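Local coordinates for protein shikimate 5-dehydrogenase AroE (5-dehydroshikimate reductase) (Mycobacterium tuberculosis, PDB 4P4L) that probably catalyses the NADP-dependent interconversion of 3-dehydroshikimate and shikimate, the fourth step of the chorismate pathway, at residues K6-L11 and E58-S63; A132-A137 and T162-A167. All coordinates share one frame; numbering follows the deposited sequence.

In the fold
The two contacts belong to different lobes of the enzyme and come one after the other along the chain. Interaction 1 pairs strands 7-12 and 61-64 of the mixed sheet in the shikimate-binding part, and its Ser63 side chain lies about 4 Å from bound shikimate. Interaction 2 packs helix 129-138 against the turn that follows helix 151-163, beside the all-parallel sheet of the lobe expected to bind NADP; in interaction 2 the side chain of Val134 is about 14 Å from the bound shikimate. The centres of interactions 1 and 2 are 30 Å apart and the nearest atoms of interactions 1 and 2 about 17 Å apart, on opposite sides of the chain's centre, with no touch between them.

Interaction 1 of 2, residues K6-L11 and E58-S63; sequences KKAGVL and EWVGVS. With SO4 (sulfate ion), chain E.
With CG anti to its own carbonyl carbon (chi1 -55°) and the chain extended beyond it, Lys7 runs across the indole of Trp59, whose CG is likewise anti to the carbonyl carbon (chi1 -78°). Lys7 CB sits squarely over the five-membered ring, 3.7 Å from its centroid, a CH-pi contact. Further out, Lys7 CD lies 3.5 Å from Trp59 NE1, and the ammonium reaches the sulfate, NZ to O3 3.1 Å. The same sulfate oxygen lies at the indole edge and takes a weak bond from NE1; Gly56 N also holds this ion, probably a guest from the crystallisation liquor.

The backbones pair in two separate places. Lys7 N gives a bond to Glu58 O, and Val60 N returns one to Lys7 O, almost straight onto the carbonyl. The register then slips by one residue, and a separate, parallel pairing follows, where Ser63 N bonds to Gly9 O at 2.9 Å and Leu11 N to Ser63 O at 2.8 Å. Close by, Val62 CG2 presses on Leu11 CD1 at 3.4 Å, tighter than usual for carbons.

Ser63 OG is hydrogen-bonded to Tyr38 and Gln247, while Val10 and Ser63, on one sheet face, touch bound shikimate: this is a parallel strand pair lining the substrate pocket of a shikimate dehydrogenase.

Interaction 2 of 2, residues A132-A137 and T162-A167; sequences AVVGLA and TRVGVA
Ala137 CB is the small bump at the middle of this contact, and two valines from the turn beyond helix 151-163 close round it. Val166 comes nearer, its CG2 reaching within 3.6 Å of Ala137 CB. Val164 approaches the same methyl with CG2, at 4.0 Å, so that Ala137 CB nestles in the shallow hollow between the two branched side chains.

In the other direction Val164 is itself the bump. Its two methyls part over the helix surface: CG2 faces Val133 CG1 at 4.4 Å, and CG1 faces Val134 CG2 at 4.3 Å. The split follows from chi1 of -66°, which sets CG1 anti to the carbonyl carbon and CG2 between the backbone N and that carbon. Val164 thus meets a patch made by Val133, Val134 and Ala137, neighbours on one side of the helix. No hydrogen bond crosses; the fit is wholly apolar, looser at Val133 and Val134, closest between Val166 and Ala137.

Gly165, at positive phi, is the C-prime residue of the Schellman motif that ends helix 151-163, and the chain turns there so that Val166 faces the same helix as Val164.

Around this contact, Leu85 of helix 81-86 packs on both Val134 and Val164, while in helix 151-163 Leu157 meets Val133 and Leu160 meets Val134. On the sheet side, Ile144 of strand 143-147 touches Val133 and Val166, the latter just ahead of 167-171, an edge strand of the parallel sheet.

Interaction 1 of 2, residues K6-L11 and E58-S63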
loop_
_atom_site.group_PDB
_atom_site.type_symbol
_atom_site.label_atom_id
_atom_site.label_comp_id
_atom_site.label_asym_id
_atom_site.label_seq_id
_atom_site.Cartn_x
_atom_site.Cartn_y
_atom_site.Cartn_z
ATOM N N LYS A 6 9.420 -19.709 14.138
ATOM C CA LYS A 6 8.222 -18.889 14.221
ATOM C C LYS A 6 7.423 -18.940 12.927
ATOM O O LYS A 6 7.904 -19.415 11.888
ATOM C CB LYS A 6 8.590 -17.436 14.535
ATOM C CG LYS A 6 9.279 -17.244 15.880
ATOM C CD LYS A 6 8.389 -17.660 17.045
ATOM C CE LYS A 6 9.100 -17.485 18.388
ATOM N NZ LYS A 6 8.363 -18.156 19.504
ATOM N N LYS A 7 6.208 -18.415 12.997
ATOM C CA LYS A 7 5.261 -18.502 11.904
ATOM C C LYS A 7 4.719 -17.111 11.639
ATOM O O LYS A 7 4.458 -16.338 12.576
ATOM C CB LYS A 7 4.098 -19.436 12.273
ATOM C CG LYS A 7 4.498 -20.846 12.725
ATOM C CD LYS A 7 3.268 -21.772 12.739
ATOM C CE LYS A 7 3.590 -23.156 13.312
ATOM N NZ LYS A 7 2.443 -24.116 13.179
ATOM N N ALA A 8 4.595 -16.788 10.361
ATOM C CA ALA A 8 3.915 -15.589 9.896
ATOM C C ALA A 8 3.199 -16.001 8.616
ATOM O O ALA A 8 3.241 -17.166 8.226
ATOM C CB ALA A 8 4.901 -14.462 9.619
ATOM N N GLY A 9 2.546 -15.057 7.964
ATOM C CA GLY A 9 1.859 -15.359 6.725
ATOM C C GLY A 9 1.108 -14.135 6.259
ATOM O O GLY A 9 1.297 -13.058 6.822
ATOM N N VAL A 10 0.266 -14.287 5.238
ATOM C CA VAL A 10 -0.558 -13.180 4.756
ATOM C C VAL A 10 -2.044 -13.586 4.689
ATOM O O VAL A 10 -2.364 -14.654 4.169
ATOM C CB VAL A 10 -0.050 -12.669 3.383
ATOM C CG1 VAL A 10 -0.022 -13.813 2.327
ATOM C CG2 VAL A 10 -0.891 -11.480 2.912
ATOM N N LEU A 11 -2.935 -12.754 5.247
ATOM C CA LEU A 11 -4.390 -13.013 5.272
ATOM C C LEU A 11 -5.125 -12.146 4.247
ATOM O O LEU A 11 -4.935 -10.920 4.216
ATOM C CB LEU A 11 -4.971 -12.664 6.653
ATOM C CG LEU A 11 -5.248 -13.713 7.726
ATOM C CD1 LEU A 11 -3.999 -14.512 7.986
ATOM C CD2 LEU A 11 -5.742 -13.058 9.018
ATOM N N GLU A 58 3.546 -19.664 18.385
ATOM C CA GLU A 58 4.694 -19.429 17.513
ATOM C C GLU A 58 4.423 -18.446 16.379
ATOM O O GLU A 58 5.308 -18.193 15.559
ATOM C CB GLU A 58 5.196 -20.763 16.953
ATOM C CG GLU A 58 5.338 -21.836 18.028
ATOM C CD GLU A 58 5.753 -23.192 17.479
ATOM O OE1 GLU A 58 5.904 -23.320 16.241
ATOM O OE2 GLU A 58 5.926 -24.126 18.292
ATOM N N TRP A 59 3.211 -17.894 16.323
ATOM C CA TRP A 59 2.896 -16.872 15.334
ATOM C C TRP A 59 3.366 -15.510 15.857
ATOM O O TRP A 59 2.945 -15.078 16.928
ATOM C CB TRP A 59 1.391 -16.843 15.029
ATOM C CG TRP A 59 0.949 -17.961 14.102
ATOM C CD1 TRP A 59 0.672 -19.259 14.448
ATOM C CD2 TRP A 59 0.754 -17.876 12.683
ATOM N NE1 TRP A 59 0.311 -19.981 13.326
ATOM C CE2 TRP A 59 0.358 -19.154 12.233
ATOM C CE3 TRP A 59 0.879 -16.843 11.748
ATOM C CZ2 TRP A 59 0.083 -19.420 10.884
ATOM C CZ3 TRP A 59 0.603 -17.112 10.414
ATOM C CH2 TRP A 59 0.212 -18.386 9.997
ATOM N N VAL A 60 4.230 -14.834 15.110
ATOM C CA VAL A 60 4.768 -13.553 15.582
ATOM C C VAL A 60 3.961 -12.399 15.020
ATOM O O VAL A 60 3.914 -11.300 15.587
ATOM C CB VAL A 60 6.248 -13.385 15.208
ATOM C CG1 VAL A 60 7.097 -14.383 15.970
ATOM C CG2 VAL A 60 6.459 -13.534 13.683
ATOM N N GLY A 61 3.321 -12.647 13.888
ATOM C CA GLY A 61 2.566 -11.597 13.236
ATOM C C GLY A 61 1.972 -12.070 11.929
ATOM O O GLY A 61 2.291 -13.168 11.441
ATOM N N VAL A 62 1.103 -11.250 11.354
ATOM C CA VAL A 62 0.579 -11.567 10.050
ATOM C C VAL A 62 0.380 -10.296 9.220
ATOM O O VAL A 62 0.078 -9.227 9.770
ATOM C CB VAL A 62 -0.718 -12.392 10.178
ATOM C CG1 VAL A 62 -1.875 -11.516 10.665
ATOM C CG2 VAL A 62 -1.033 -13.069 8.876
ATOM N N SER A 63 0.623 -10.414 7.910
ATOM C CA SER A 63 0.252 -9.384 6.951
ATOM C C SER A 63 -1.227 -9.534 6.609
ATOM O O SER A 63 -1.773 -10.656 6.611
ATOM C CB SER A 63 1.091 -9.506 5.682
ATOM O OG SER A 63 2.479 -9.542 5.992
HETATM S S SO4 E . -0.692 -23.358 15.124
HETATM O O1 SO4 E . -0.921 -24.138 16.348
HETATM O O2 SO4 E . -1.732 -22.338 15.019
HETATM O O3 SO4 E . 0.621 -22.718 15.223
HETATM O O4 SO4 E . -0.703 -24.205 13.932
#

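Interaction 2 of 2, residues A132-A137 and T162-A167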
loop_
_atom_site.group_PDB
_atom_site.type_symbol
_atom_site.label_atom_id
_atom_site.label_comp_id
_atom_site.label_asym_id
_atom_site.label_seq_id
_atom_site.Cartn_x
_atom_site.Cartn_y
_atom_site.Cartn_z
ATOM N N ALA A 132 -1.687 6.506 0.584
ATOM C CA ALA A 132 -0.986 7.274 -0.444
ATOM C C ALA A 132 -0.917 8.744 -0.052
ATOM O O ALA A 132 0.114 9.392 -0.236
ATOM C CB ALA A 132 -1.645 7.095 -1.813
ATOM N N VAL A 133 -2.014 9.274 0.486
ATOM C CA VAL A 133 -2.042 10.668 0.957
ATOM C C VAL A 133 -1.021 10.912 2.068
ATOM O O VAL A 133 -0.275 11.905 2.037
ATOM C CB VAL A 133 -3.436 11.073 1.462
ATOM C CG1 VAL A 133 -3.389 12.451 2.165
ATOM C CG2 VAL A 133 -4.413 11.110 0.311
ATOM N N VAL A 134 -0.985 10.009 3.050
ATOM C CA VAL A 134 -0.062 10.180 4.169
ATOM C C VAL A 134 1.401 10.029 3.724
ATOM O O VAL A 134 2.263 10.819 4.126
ATOM C CB VAL A 134 -0.409 9.241 5.324
ATOM C CG1 VAL A 134 0.622 9.370 6.439
ATOM C CG2 VAL A 134 -1.807 9.572 5.851
ATOM N N GLY A 135 1.665 9.042 2.868
ATOM C CA GLY A 135 3.000 8.819 2.335
ATOM C C GLY A 135 3.488 9.986 1.499
ATOM O O GLY A 135 4.648 10.398 1.616
ATOM N N LEU A 136 2.608 10.516 0.652
ATOM C CA LEU A 136 2.917 11.729 -0.109
ATOM C C LEU A 136 3.267 12.896 0.808
ATOM O O LEU A 136 4.206 13.663 0.526
ATOM C CB LEU A 136 1.758 12.094 -1.044
ATOM C CG LEU A 136 1.661 11.125 -2.232
ATOM C CD1 LEU A 136 0.369 11.320 -3.027
ATOM C CD2 LEU A 136 2.877 11.274 -3.139
ATOM N N ALA A 137 2.529 13.026 1.909
ATOM C CA ALA A 137 2.803 14.091 2.869
ATOM C C ALA A 137 4.183 13.892 3.470
ATOM O O ALA A 137 4.947 14.851 3.630
ATOM C CB ALA A 137 1.747 14.132 3.955
ATOM N N THR A 162 -5.957 17.392 4.555
ATOM C CA THR A 162 -6.052 18.624 5.338
ATOM C C THR A 162 -5.462 18.468 6.744
ATOM O O THR A 162 -4.820 19.381 7.261
ATOM C CB THR A 162 -7.520 19.092 5.440
ATOM O OG1 THR A 162 -7.980 19.500 4.145
ATOM C CG2 THR A 162 -7.662 20.258 6.408
ATOM N N ARG A 163 -5.666 17.296 7.342
ATOM C CA ARG A 163 -5.242 17.023 8.714
ATOM C C ARG A 163 -3.747 16.710 8.823
ATOM O O ARG A 163 -3.123 16.987 9.849
ATOM C CB ARG A 163 -6.094 15.892 9.314
ATOM C CG ARG A 163 -5.569 15.295 10.624
ATOM C CD ARG A 163 -6.626 14.433 11.347
ATOM N NE ARG A 163 -7.197 13.412 10.464
ATOM C CZ ARG A 163 -8.428 13.455 9.965
ATOM N NH1 ARG A 163 -9.234 14.463 10.279
ATOM N NH2 ARG A 163 -8.857 12.489 9.155
ATOM N N VAL A 164 -3.166 16.144 7.769
ATOM C CA VAL A 164 -1.718 15.941 7.759
ATOM C C VAL A 164 -0.989 17.149 7.162
ATOM O O VAL A 164 0.213 17.090 6.895
ATOM C CB VAL A 164 -1.287 14.629 7.058
ATOM C CG1 VAL A 164 -1.771 13.427 7.842
ATOM C CG2 VAL A 164 -1.807 14.568 5.630
ATOM N N GLY A 165 -1.722 18.243 6.960
ATOM C CA GLY A 165 -1.112 19.509 6.582
ATOM C C GLY A 165 -0.874 19.735 5.100
ATOM O O GLY A 165 -0.094 20.613 4.724
ATOM N N VAL A 166 -1.541 18.948 4.260
ATOM C CA VAL A 166 -1.417 19.094 2.813
ATOM C C VAL A 166 -2.631 19.841 2.269
ATOM O O VAL A 166 -3.771 19.524 2.623
ATOM C CB VAL A 166 -1.318 17.719 2.111
ATOM C CG1 VAL A 166 -0.851 17.876 0.669
ATOM C CG2 VAL A 166 -0.365 16.811 2.858
ATOM N N ALA A 167 -2.392 20.844 1.430
ATOM C CA ALA A 167 -3.479 21.446 0.673
ATOM C C ALA A 167 -4.054 20.330 -0.192
ATOM O O ALA A 167 -3.365 19.791 -1.062
ATOM C CB ALA A 167 -2.971 22.594 -0.185
#